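Local coordinates for uncharacterized protein VP1736 (Vibrio parahaemolyticus, PDB 3LXQ) that is of unknown function but carries a sulfatase-family domain of the alkaline phosphatase clan, built around a central mixed beta sheet, at residues L56-A59 against D65-P68; I137-T142 against A341-M346; T142-S147 against N442-K447; K157-F162 against M189-F194. All blocks are in the same frame, centred on the assembly; numbering follows the deposited sequence.

Contact 1: residues L56-A59 against D65-P68; sequences LVRA and DFDP
Arg58 and Phe66 each carry CG anti to the carbonyl carbon and beside the backbone N (chi1 -75° and -77°), and with these torsions the arginine stem lies over one face of the ring. The aliphatic part of Arg58 does the touching. CB and CG pass over the CZ and CE1 side of the ring, Arg58 CG coming within 3.6 Å of Phe66 CE1, while CD sits 3.7 Å from the ring centroid of Phe66, close above its centre in a CH-pi contact. A bend at chi3 (-76°) then swings the guanidinium off the ring, so that the charged group takes no stacked position on it. Arg58 NH1 passes obliquely at 4.2 Å from Pro68 CB. The polar end is held from beyond the two segments: NH1 bonds the carbonyl oxygen of Pro72, and NH2 forms a salt bridge with Asp55 one turn back on the same helix. The one long side chain thus divides its work, hydrocarbon to the ring and charge to the polar partners. The contact joins a helix to its own following loop at the surface, where the chain leaving helix 50-61 turns back along that helix before entering strand 75-77.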
loop_
_atom_site.group_PDB
_atom_site.type_symbol
_atom_site.label_atom_id
_atom_site.label_comp_id
_atom_site.label_asym_id
_atom_site.label_seq_id
_atom_site.Cartn_x
_atom_site.Cartn_y
_atom_site.Cartn_z
ATOM N N LEU A 56 18.607 15.172 0.593
ATOM C CA LEU A 56 17.572 15.258 1.601
ATOM C C LEU A 56 16.646 14.047 1.543
ATOM O O LEU A 56 16.150 13.610 2.581
ATOM C CB LEU A 56 16.781 16.565 1.481
ATOM C CG LEU A 56 17.565 17.834 1.833
ATOM C CD1 LEU A 56 16.783 19.064 1.395
ATOM C CD2 LEU A 56 17.906 17.897 3.332
ATOM N N VAL A 57 16.427 13.513 0.337
ATOM C CA VAL A 57 15.608 12.306 0.146
ATOM C C VAL A 57 16.317 11.094 0.769
ATOM O O VAL A 57 15.739 10.387 1.606
ATOM C CB VAL A 57 15.236 12.095 -1.363
ATOM C CG1 VAL A 57 14.647 10.718 -1.622
ATOM C CG2 VAL A 57 14.252 13.176 -1.831
ATOM N N ARG A 58 17.574 10.885 0.394
ATOM C CA ARG A 58 18.361 9.784 0.948
ATOM C C ARG A 58 18.510 9.860 2.472
ATOM O O ARG A 58 18.261 8.878 3.169
ATOM C CB ARG A 58 19.736 9.720 0.286
ATOM C CG ARG A 58 19.710 9.153 -1.134
ATOM C CD ARG A 58 21.132 8.889 -1.623
ATOM N NE ARG A 58 21.821 10.121 -1.999
ATOM C CZ ARG A 58 22.024 10.522 -3.251
ATOM N NH1 ARG A 58 21.605 9.790 -4.277
ATOM N NH2 ARG A 58 22.646 11.666 -3.474
ATOM N N ALA A 59 18.906 11.022 2.986
ATOM C CA ALA A 59 19.021 11.206 4.433
ATOM C C ALA A 59 17.689 10.972 5.168
ATOM O O ALA A 59 17.634 10.200 6.134
ATOM C CB ALA A 59 19.611 12.577 4.770
ATOM N N ASP A 65 23.717 1.917 2.868
ATOM C CA ASP A 65 24.472 1.251 1.800
ATOM C C ASP A 65 23.976 1.662 0.411
ATOM O O ASP A 65 23.665 0.808 -0.422
ATOM C CB ASP A 65 24.488 -0.287 1.985
ATOM C CG ASP A 65 25.594 -0.978 1.182
ATOM O OD1 ASP A 65 26.510 -0.297 0.672
ATOM O OD2 ASP A 65 25.549 -2.224 1.062
ATOM N N PHE A 66 23.915 2.975 0.174
ATOM C CA PHE A 66 23.497 3.526 -1.116
ATOM C C PHE A 66 24.570 3.300 -2.194
ATOM O O PHE A 66 25.759 3.278 -1.895
ATOM C CB PHE A 66 23.205 5.029 -0.997
ATOM C CG PHE A 66 21.883 5.363 -0.342
ATOM C CD1 PHE A 66 20.687 5.302 -1.065
ATOM C CD2 PHE A 66 21.835 5.775 0.990
ATOM C CE1 PHE A 66 19.461 5.629 -0.467
ATOM C CE2 PHE A 66 20.608 6.109 1.603
ATOM C CZ PHE A 66 19.423 6.036 0.872
ATOM N N ASP A 67 24.141 3.135 -3.444
ATOM C CA ASP A 67 25.055 2.953 -4.572
ATOM C C ASP A 67 24.514 3.718 -5.777
ATOM O O ASP A 67 23.850 3.134 -6.629
ATOM C CB ASP A 67 25.212 1.462 -4.904
ATOM C CG ASP A 67 26.203 1.203 -6.048
ATOM O OD1 ASP A 67 26.807 2.171 -6.571
ATOM O OD2 ASP A 67 26.368 0.021 -6.428
ATOM N N PRO A 68 24.816 5.025 -5.861
ATOM C CA PRO A 68 24.184 5.898 -6.847
ATOM C C PRO A 68 24.750 5.788 -8.271
ATOM O O PRO A 68 24.321 6.535 -9.163
ATOM C CB PRO A 68 24.401 7.307 -6.272
ATOM C CG PRO A 68 25.328 7.145 -5.087
ATOM C CD PRO A 68 25.840 5.743 -5.086
#

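Contact 2: residues I137-T142 against A341-M346; sequences IEAVTT and ANNIDM
Ala139 CB lies over the flat of the Asn343 side-chain amide, almost equally far from its three heavy atoms, with Asn343 CG at 3.4 Å. The asparagine reaches this place because its CG stands between the backbone N and the carbonyl carbon (chi1 50°), which lays the amide across the methyl. Asn343 OD1 also accepts from the backbone N of Thr129, a bond that helps hold the amide's orientation. Beside it, Ile344 uses one branch alone: Ile344 CG2 meets Ala139 CB at 3.5 Å, whereas the longer CG1 arm runs away toward strand 377-382. Val140 CG1 completes the seam more loosely, 4.2 Å from Asn343 O. With so small a residue at the crossing point, the CA atoms of Ala139 and Ile344 come within 4.5 Å. This is the buried interior of the alpha/beta domain: helix 133-141 abuts the turn where strand 341-342, paired in parallel with strand 121-127 of the mixed sheet, gives way to helix 346-353. That turn is braced internally, since Asn342 N donates to Asp345 OD2 at 2.8 Å and nearly straight (177°), approaching from above the carboxylate plane. Asp345 OD1 in turn pairs with Arg377. On the other side, the end of helix 133-141 is tied by threonine hydroxyls. Thr141 OG1 donates to Ile137 O at 2.7 Å, and Thr142 OG1 to Glu138 O at 2.6 Å; in the second case the hydroxyl and the backbone N of Thr142 reach the oxygen from opposite faces of the carbonyl plane.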
loop_
_atom_site.group_PDB
_atom_site.type_symbol
_atom_site.label_atom_id
_atom_site.label_comp_id
_atom_site.label_asym_id
_atom_site.label_seq_id
_atom_site.Cartn_x
_atom_site.Cartn_y
_atom_site.Cartn_z
ATOM N N ILE A 137 -1.815 0.542 -5.464
ATOM C CA ILE A 137 -1.080 -0.539 -6.163
ATOM C C ILE A 137 0.379 -0.121 -6.370
ATOM O O ILE A 137 1.299 -0.912 -6.133
ATOM C CB ILE A 137 -1.760 -0.899 -7.512
ATOM C CG1 ILE A 137 -3.188 -1.402 -7.258
ATOM C CG2 ILE A 137 -0.922 -1.935 -8.296
ATOM C CD1 ILE A 137 -4.091 -1.415 -8.489
ATOM N N GLU A 138 0.590 1.112 -6.825
ATOM C CA GLU A 138 1.940 1.696 -6.933
ATOM C C GLU A 138 2.745 1.508 -5.646
ATOM O O GLU A 138 3.865 0.980 -5.669
ATOM C CB GLU A 138 1.809 3.181 -7.252
ATOM C CG GLU A 138 3.054 4.038 -7.092
ATOM C CD GLU A 138 2.775 5.475 -7.523
ATOM O OE1 GLU A 138 2.035 6.165 -6.791
ATOM O OE2 GLU A 138 3.259 5.904 -8.603
ATOM N N ALA A 139 2.146 1.914 -4.527
ATOM C CA ALA A 139 2.820 1.893 -3.236
ATOM C C ALA A 139 3.209 0.509 -2.773
ATOM O O ALA A 139 4.279 0.348 -2.208
ATOM C CB ALA A 139 1.969 2.557 -2.172
ATOM N N VAL A 140 2.345 -0.489 -2.967
ATOM C CA VAL A 140 2.654 -1.821 -2.408
ATOM C C VAL A 140 3.374 -2.730 -3.382
ATOM O O VAL A 140 3.924 -3.760 -2.981
ATOM C CB VAL A 140 1.399 -2.535 -1.830
ATOM C CG1 VAL A 140 0.757 -1.664 -0.758
ATOM C CG2 VAL A 140 0.381 -2.886 -2.943
ATOM N N THR A 141 3.407 -2.370 -4.657
ATOM C CA THR A 141 4.141 -3.226 -5.606
ATOM C C THR A 141 5.501 -2.653 -5.983
ATOM O O THR A 141 6.398 -3.395 -6.396
ATOM C CB THR A 141 3.352 -3.516 -6.895
ATOM O OG1 THR A 141 3.095 -2.293 -7.587
ATOM C CG2 THR A 141 2.055 -4.214 -6.570
ATOM N N THR A 142 5.639 -1.335 -5.859
ATOM C CA THR A 142 6.860 -0.624 -6.273
ATOM C C THR A 142 7.504 0.219 -5.163
ATOM O O THR A 142 8.703 0.480 -5.211
ATOM C CB THR A 142 6.624 0.343 -7.448
ATOM O OG1 THR A 142 6.037 1.559 -6.959
ATOM C CG2 THR A 142 5.741 -0.254 -8.507
ATOM N N ALA A 341 3.891 5.707 9.410
ATOM C CA ALA A 341 4.426 5.038 8.227
ATOM C C ALA A 341 3.515 5.247 7.022
ATOM O O ALA A 341 2.392 5.737 7.163
ATOM C CB ALA A 341 4.617 3.549 8.513
ATOM N N ASN A 342 4.024 4.904 5.839
ATOM C CA ASN A 342 3.290 4.941 4.581
ATOM C C ASN A 342 3.170 3.527 4.063
ATOM O O ASN A 342 3.964 2.667 4.426
ATOM C CB ASN A 342 4.057 5.736 3.532
ATOM C CG ASN A 342 3.656 7.200 3.466
ATOM O OD1 ASN A 342 4.522 8.067 3.324
ATOM N ND2 ASN A 342 2.353 7.479 3.500
ATOM N N ASN A 343 2.200 3.290 3.193
ATOM C CA ASN A 343 2.136 2.013 2.486
ATOM C C ASN A 343 3.363 1.705 1.602
ATOM O O ASN A 343 3.652 0.542 1.343
ATOM C CB ASN A 343 0.815 1.852 1.706
ATOM C CG ASN A 343 0.475 3.038 0.820
ATOM O OD1 ASN A 343 1.197 4.042 0.752
ATOM N ND2 ASN A 343 -0.653 2.919 0.120
ATOM N N ILE A 344 4.092 2.736 1.159
ATOM C CA ILE A 344 5.376 2.514 0.467
ATOM C C ILE A 344 6.482 1.916 1.377
ATOM O O ILE A 344 7.510 1.441 0.872
ATOM C CB ILE A 344 5.914 3.786 -0.241
ATOM C CG1 ILE A 344 6.243 4.883 0.771
ATOM C CG2 ILE A 344 4.935 4.303 -1.307
ATOM C CD1 ILE A 344 7.194 5.914 0.247
ATOM N N ASP A 345 6.267 1.912 2.692
ATOM C CA ASP A 345 7.175 1.225 3.627
ATOM C C ASP A 345 6.872 -0.267 3.703
ATOM O O ASP A 345 7.669 -1.054 4.228
ATOM C CB ASP A 345 7.097 1.827 5.041
ATOM C CG ASP A 345 7.383 3.324 5.064
ATOM O OD1 ASP A 345 8.251 3.768 4.303
ATOM O OD2 ASP A 345 6.742 4.057 5.851
HETATM N N MSE A 346 5.722 -0.662 3.176
HETATM C CA MSE A 346 5.335 -2.050 3.275
HETATM C C MSE A 346 6.200 -2.987 2.415
HETATM O O MSE A 346 6.666 -4.000 2.924
HETATM C CB MSE A 346 3.837 -2.234 3.057
HETATM C CG MSE A 346 2.995 -1.587 4.147
HETATM SE SE MSE A 346 3.244 -2.414 5.919
HETATM C CE MSE A 346 4.688 -1.274 6.636
#

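Contact 3: residues T142-S147 against N442-K447; sequences TGFPPS and NWYSSK
Two irregular backbones face each other here, with the CA atoms of Phe144 and Tyr444 8.1 Å apart, so the side chains must span the gap. The first belongs to an ST turn just beyond helix 133-141, in which Phe144 N donates to Thr142 OG1 at 3.0 Å, and Gly143 supplies the positive phi (77°) between them; Thr142 OG1 itself donates to Glu138 O in the last turn of the helix. The second is the C-terminal tail, which leaves helix 422-441 through a Schellman motif at Asn442. The main apolar contact is an edge-to-face aromatic pair. Phe144, its CG anti to the backbone N (chi1 -165°), turns its ring edge onto the tyrosine; its CD1 stands 3.3 Å above the plane of the Tyr444 ring and over the centre. The planes meet at 54° rather than at a right angle, and the Phe144 and Tyr444 centroids are 4.6 Å apart. Phe162 packs against both rings and extends the pair into a buried aromatic cluster, while Ala435 and Ala438 of helix 422-441 also touch Phe144. At the far end of the tyrosine the chemistry becomes polar. Thr142 O lies at the ring edge, in its plane, and receives the Tyr444 hydroxyl proton in a bond of 2.7 Å from OH. Tyr444 OH thus gives one bond and accepts another, from a water that donates to it at 2.6 Å and to Gly143 O at 2.7 Å.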
loop_
_atom_site.group_PDB
_atom_site.type_symbol
_atom_site.label_atom_id
_atom_site.label_comp_id
_atom_site.label_asym_id
_atom_site.label_seq_id
_atom_site.Cartn_x
_atom_site.Cartn_y
_atom_site.Cartn_z
ATOM N N THR A 142 5.639 -1.335 -5.859
ATOM C CA THR A 142 6.860 -0.624 -6.273
ATOM C C THR A 142 7.504 0.219 -5.163
ATOM O O THR A 142 8.703 0.480 -5.211
ATOM C CB THR A 142 6.624 0.343 -7.448
ATOM O OG1 THR A 142 6.037 1.559 -6.959
ATOM C CG2 THR A 142 5.741 -0.254 -8.507
ATOM N N GLY A 143 6.706 0.691 -4.205
ATOM C CA GLY A 143 7.248 1.495 -3.105
ATOM C C GLY A 143 7.546 2.912 -3.528
ATOM O O GLY A 143 8.115 3.683 -2.754
ATOM N N PHE A 144 7.131 3.258 -4.753
ATOM C CA PHE A 144 7.437 4.535 -5.376
ATOM C C PHE A 144 6.561 5.579 -4.728
ATOM O O PHE A 144 5.363 5.353 -4.562
ATOM C CB PHE A 144 7.139 4.456 -6.879
ATOM C CG PHE A 144 7.730 5.586 -7.710
ATOM C CD1 PHE A 144 9.099 5.847 -7.706
ATOM C CD2 PHE A 144 6.913 6.335 -8.547
ATOM C CE1 PHE A 144 9.636 6.869 -8.481
ATOM C CE2 PHE A 144 7.442 7.356 -9.341
ATOM C CZ PHE A 144 8.803 7.624 -9.312
ATOM N N PRO A 145 7.154 6.715 -4.337
ATOM C CA PRO A 145 6.403 7.802 -3.713
ATOM C C PRO A 145 5.522 8.510 -4.734
ATOM O O PRO A 145 5.586 8.199 -5.921
ATOM C CB PRO A 145 7.500 8.761 -3.196
ATOM C CG PRO A 145 8.776 8.038 -3.338
ATOM C CD PRO A 145 8.591 7.032 -4.416
ATOM N N PRO A 146 4.675 9.430 -4.267
ATOM C CA PRO A 146 3.650 10.079 -5.088
ATOM C C PRO A 146 4.137 11.320 -5.841
ATOM O O PRO A 146 5.179 11.893 -5.511
ATOM C CB PRO A 146 2.572 10.465 -4.059
ATOM C CG PRO A 146 3.345 10.674 -2.774
ATOM C CD PRO A 146 4.570 9.776 -2.843
ATOM N N SER A 147 3.382 11.717 -6.861
ATOM C CA SER A 147 3.625 12.963 -7.580
ATOM C C SER A 147 2.276 13.616 -7.795
ATOM O O SER A 147 1.253 13.018 -7.442
ATOM C CB SER A 147 4.350 12.702 -8.920
ATOM O OG SER A 147 3.506 12.091 -9.886
ATOM N N ASN A 442 14.372 8.217 -15.201
ATOM C CA ASN A 442 14.500 6.753 -15.178
ATOM C C ASN A 442 15.332 6.264 -14.006
ATOM O O ASN A 442 16.181 5.375 -14.146
ATOM C CB ASN A 442 15.060 6.221 -16.504
ATOM C CG ASN A 442 14.329 6.781 -17.699
ATOM O OD1 ASN A 442 14.851 7.640 -18.407
ATOM N ND2 ASN A 442 13.095 6.324 -17.908
ATOM N N TRP A 443 15.051 6.837 -12.837
ATOM C CA TRP A 443 15.799 6.511 -11.630
ATOM C C TRP A 443 15.204 5.330 -10.890
ATOM O O TRP A 443 15.709 4.935 -9.840
ATOM C CB TRP A 443 15.895 7.716 -10.690
ATOM C CG TRP A 443 16.781 8.832 -11.187
ATOM C CD1 TRP A 443 17.759 8.760 -12.155
ATOM C CD2 TRP A 443 16.790 10.185 -10.710
ATOM N NE1 TRP A 443 18.358 9.993 -12.312
ATOM C CE2 TRP A 443 17.788 10.881 -11.434
ATOM C CE3 TRP A 443 16.056 10.875 -9.734
ATOM C CZ2 TRP A 443 18.059 12.235 -11.218
ATOM C CZ3 TRP A 443 16.323 12.224 -9.526
ATOM C CH2 TRP A 443 17.312 12.890 -10.268
ATOM N N TYR A 444 14.162 4.738 -11.458
ATOM C CA TYR A 444 13.421 3.730 -10.733
ATOM C C TYR A 444 13.183 2.465 -11.560
ATOM O O TYR A 444 12.120 1.845 -11.482
ATOM C CB TYR A 444 12.118 4.338 -10.184
ATOM C CG TYR A 444 11.727 3.837 -8.813
ATOM C CD1 TYR A 444 12.312 4.364 -7.653
ATOM C CD2 TYR A 444 10.757 2.850 -8.665
ATOM C CE1 TYR A 444 11.937 3.905 -6.384
ATOM C CE2 TYR A 444 10.375 2.390 -7.416
ATOM C CZ TYR A 444 10.962 2.922 -6.278
ATOM O OH TYR A 444 10.570 2.437 -5.049
ATOM N N SER A 445 14.205 2.076 -12.321
ATOM C CA SER A 445 14.149 0.905 -13.175
ATOM C C SER A 445 14.385 -0.377 -12.382
ATOM O O SER A 445 14.816 -0.333 -11.232
ATOM C CB SER A 445 15.226 1.016 -14.239
ATOM O OG SER A 445 16.475 0.647 -13.688
ATOM N N SER A 446 14.119 -1.518 -13.017
ATOM C CA SER A 446 14.441 -2.820 -12.428
ATOM C C SER A 446 15.831 -3.348 -12.748
ATOM O O SER A 446 16.114 -4.521 -12.473
ATOM C CB SER A 446 13.378 -3.889 -12.755
ATOM O OG SER A 446 12.779 -3.704 -14.022
ATOM N N LYS A 447 16.707 -2.506 -13.305
ATOM C CA LYS A 447 18.094 -2.929 -13.575
ATOM C C LYS A 447 18.838 -3.201 -12.261
ATOM O O LYS A 447 18.712 -2.439 -11.293
ATOM C CB LYS A 447 18.853 -1.893 -14.416
HETATM O O HOH W 1 10.653 4.397 -3.354
#

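Contact 4: residues K157-F162 against M189-F194; sequences KSQTGF and MKTFFF
The Phe192 ring meets the loop 157-162 with its edge: the carbonyl oxygen of Ser158 lies near the ring plane, 3.2 Å from Phe192 CE1 and 3.4 Å from Phe192 CD1, and neither face is used across the contact. Phe193 CE1 of the same helix is likewise at the edge. With CG anti to the backbone N (chi1 -180°), Phe192 carries its ring out from the helix, to lie with its edge at the loop. The approach places slightly positive ring hydrogens beside an oxygen, probably a favourable arrangement, although the oxygen has a stronger partner in Asn196 ND2. Asn196 also takes the backbone N of Phe162 on its OD1, so one residue just past 189-194 braces the loop twice. The helix is the connecting element of a beta-alpha-beta crossover, linking strand 175-180 to the neighbouring parallel strand 200-202, and loop 157-162 packs along the side of the helix that carries Thr191 and Phe192. Gln159 adds the second point of contact. A bend at chi2 (-50°) lays its flat amide beside the helix, its plane 44° from that of the Phe192 ring. The amide end rests against the CG2 methyl of Thr191, near the solvent-facing border.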
loop_
_atom_site.group_PDB
_atom_site.type_symbol
_atom_site.label_atom_id
_atom_site.label_comp_id
_atom_site.label_asym_id
_atom_site.label_seq_id
_atom_site.Cartn_x
_atom_site.Cartn_y
_atom_site.Cartn_z
ATOM N N LYS A 157 6.144 5.639 -19.529
ATOM C CA LYS A 157 7.531 5.211 -19.300
ATOM C C LYS A 157 7.663 4.052 -18.305
ATOM O O LYS A 157 8.640 3.307 -18.348
ATOM C CB LYS A 157 8.404 6.392 -18.865
ATOM C CG LYS A 157 8.608 7.442 -19.960
ATOM C CD LYS A 157 9.349 8.671 -19.447
ATOM C CE LYS A 157 10.859 8.482 -19.461
ATOM N NZ LYS A 157 11.534 9.675 -18.874
ATOM N N SER A 158 6.679 3.905 -17.417
ATOM C CA SER A 158 6.712 2.859 -16.387
ATOM C C SER A 158 6.036 1.540 -16.785
ATOM O O SER A 158 5.806 0.671 -15.929
ATOM C CB SER A 158 6.115 3.386 -15.086
ATOM O OG SER A 158 5.185 4.434 -15.314
ATOM N N GLN A 159 5.729 1.386 -18.077
ATOM C CA GLN A 159 4.975 0.218 -18.547
ATOM C C GLN A 159 5.840 -1.034 -18.694
ATOM O O GLN A 159 5.327 -2.160 -18.752
ATOM C CB GLN A 159 4.221 0.530 -19.846
ATOM C CG GLN A 159 3.122 1.577 -19.677
ATOM C CD GLN A 159 2.196 1.272 -18.503
ATOM O OE1 GLN A 159 2.188 1.985 -17.496
ATOM N NE2 GLN A 159 1.419 0.199 -18.627
ATOM N N THR A 160 7.152 -0.831 -18.734
ATOM C CA THR A 160 8.105 -1.924 -18.889
ATOM C C THR A 160 9.393 -1.599 -18.146
ATOM O O THR A 160 9.832 -0.447 -18.122
ATOM C CB THR A 160 8.395 -2.219 -20.388
ATOM O OG1 THR A 160 9.366 -3.266 -20.503
ATOM C CG2 THR A 160 8.904 -0.971 -21.113
ATOM N N GLY A 161 9.993 -2.625 -17.546
ATOM C CA GLY A 161 11.241 -2.471 -16.809
ATOM C C GLY A 161 11.267 -1.419 -15.702
ATOM O O GLY A 161 12.320 -0.880 -15.386
ATOM N N PHE A 162 10.116 -1.110 -15.115
ATOM C CA PHE A 162 10.078 -0.255 -13.925
ATOM C C PHE A 162 10.334 -1.162 -12.727
ATOM O O PHE A 162 10.035 -2.362 -12.775
ATOM C CB PHE A 162 8.719 0.435 -13.814
ATOM C CG PHE A 162 8.692 1.638 -12.886
ATOM C CD1 PHE A 162 9.196 2.868 -13.298
ATOM C CD2 PHE A 162 8.104 1.544 -11.621
ATOM C CE1 PHE A 162 9.147 3.971 -12.467
ATOM C CE2 PHE A 162 8.066 2.637 -10.767
ATOM C CZ PHE A 162 8.578 3.865 -11.190
HETATM N N MSE A 189 -4.175 -2.002 -15.187
HETATM C CA MSE A 189 -3.441 -2.888 -14.278
HETATM C C MSE A 189 -2.754 -4.046 -14.999
HETATM O O MSE A 189 -1.542 -4.226 -14.859
HETATM C CB MSE A 189 -4.346 -3.405 -13.166
HETATM C CG MSE A 189 -4.837 -2.307 -12.245
HETATM SE SE MSE A 189 -6.046 -2.970 -10.874
HETATM C CE MSE A 189 -7.358 -3.870 -12.033
ATOM N N LYS A 190 -3.516 -4.801 -15.791
ATOM C CA LYS A 190 -2.985 -5.983 -16.475
ATOM C C LYS A 190 -1.725 -5.672 -17.272
ATOM O O LYS A 190 -0.764 -6.429 -17.236
ATOM C CB LYS A 190 -4.032 -6.604 -17.408
ATOM C CG LYS A 190 -3.678 -8.017 -17.842
ATOM C CD LYS A 190 -4.089 -8.301 -19.254
ATOM C CE LYS A 190 -5.045 -9.472 -19.298
ATOM N NZ LYS A 190 -6.376 -9.053 -18.758
ATOM N N THR A 191 -1.755 -4.562 -18.003
ATOM C CA THR A 191 -0.638 -4.136 -18.838
ATOM C C THR A 191 0.568 -3.751 -17.989
ATOM O O THR A 191 1.687 -4.173 -18.262
ATOM C CB THR A 191 -1.056 -2.976 -19.785
ATOM O OG1 THR A 191 -2.100 -3.436 -20.653
ATOM C CG2 THR A 191 0.115 -2.494 -20.643
ATOM N N PHE A 192 0.340 -2.965 -16.945
ATOM C CA PHE A 192 1.418 -2.638 -16.022
ATOM C C PHE A 192 1.979 -3.872 -15.317
ATOM O O PHE A 192 3.186 -3.958 -15.106
ATOM C CB PHE A 192 0.960 -1.624 -14.984
ATOM C CG PHE A 192 2.031 -1.240 -13.994
ATOM C CD1 PHE A 192 3.029 -0.334 -14.342
ATOM C CD2 PHE A 192 2.029 -1.766 -12.704
ATOM C CE1 PHE A 192 4.000 0.050 -13.420
ATOM C CE2 PHE A 192 2.999 -1.376 -11.777
ATOM C CZ PHE A 192 3.990 -0.473 -12.140
ATOM N N PHE A 193 1.111 -4.802 -14.929
ATOM C CA PHE A 193 1.565 -5.950 -14.152
ATOM C C PHE A 193 2.347 -6.906 -15.053
ATOM O O PHE A 193 3.433 -7.344 -14.684
ATOM C CB PHE A 193 0.401 -6.672 -13.453
ATOM C CG PHE A 193 -0.217 -5.906 -12.295
ATOM C CD1 PHE A 193 0.522 -4.995 -11.540
ATOM C CD2 PHE A 193 -1.535 -6.151 -11.930
ATOM C CE1 PHE A 193 -0.056 -4.314 -10.459
ATOM C CE2 PHE A 193 -2.112 -5.486 -10.862
ATOM C CZ PHE A 193 -1.365 -4.565 -10.119
ATOM N N PHE A 194 1.803 -7.190 -16.240
ATOM C CA PHE A 194 2.448 -8.056 -17.244
ATOM C C PHE A 194 3.773 -7.508 -17.758
ATOM O O PHE A 194 4.708 -8.270 -18.006
ATOM C CB PHE A 194 1.510 -8.315 -18.441
ATOM C CG PHE A 194 0.768 -9.624 -18.378
ATOM C CD1 PHE A 194 0.865 -10.458 -17.265
ATOM C CD2 PHE A 194 -0.057 -10.008 -19.434
ATOM C CE1 PHE A 194 0.174 -11.666 -17.206
ATOM C CE2 PHE A 194 -0.764 -11.220 -19.396
ATOM C CZ PHE A 194 -0.647 -12.054 -18.278
#

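How the contacts relate
Contact 2 is the core case, close to the chain's centre; contact 3 is also buried, contact 4 partly so, and contact 1 lies at the surface. Their chemistry follows: a methyl against a flat amide in the centre, an aromatic pair with a water-bridged hydroxyl farther out, ring edge against carbonyl beside a partly exposed glutamine, and an arginine stem on a ring outside. Contact 2 uses helix 133-141, contact 3 the loop just after it, with Thr142 in both, and contact 4 a later part of that loop. Contact 4 touches both: Phe193 meets Ile137, while Ser446 N reaches Gly161 O and the Phe162 ring packs against that of Tyr444. Contact 1 touches none of them.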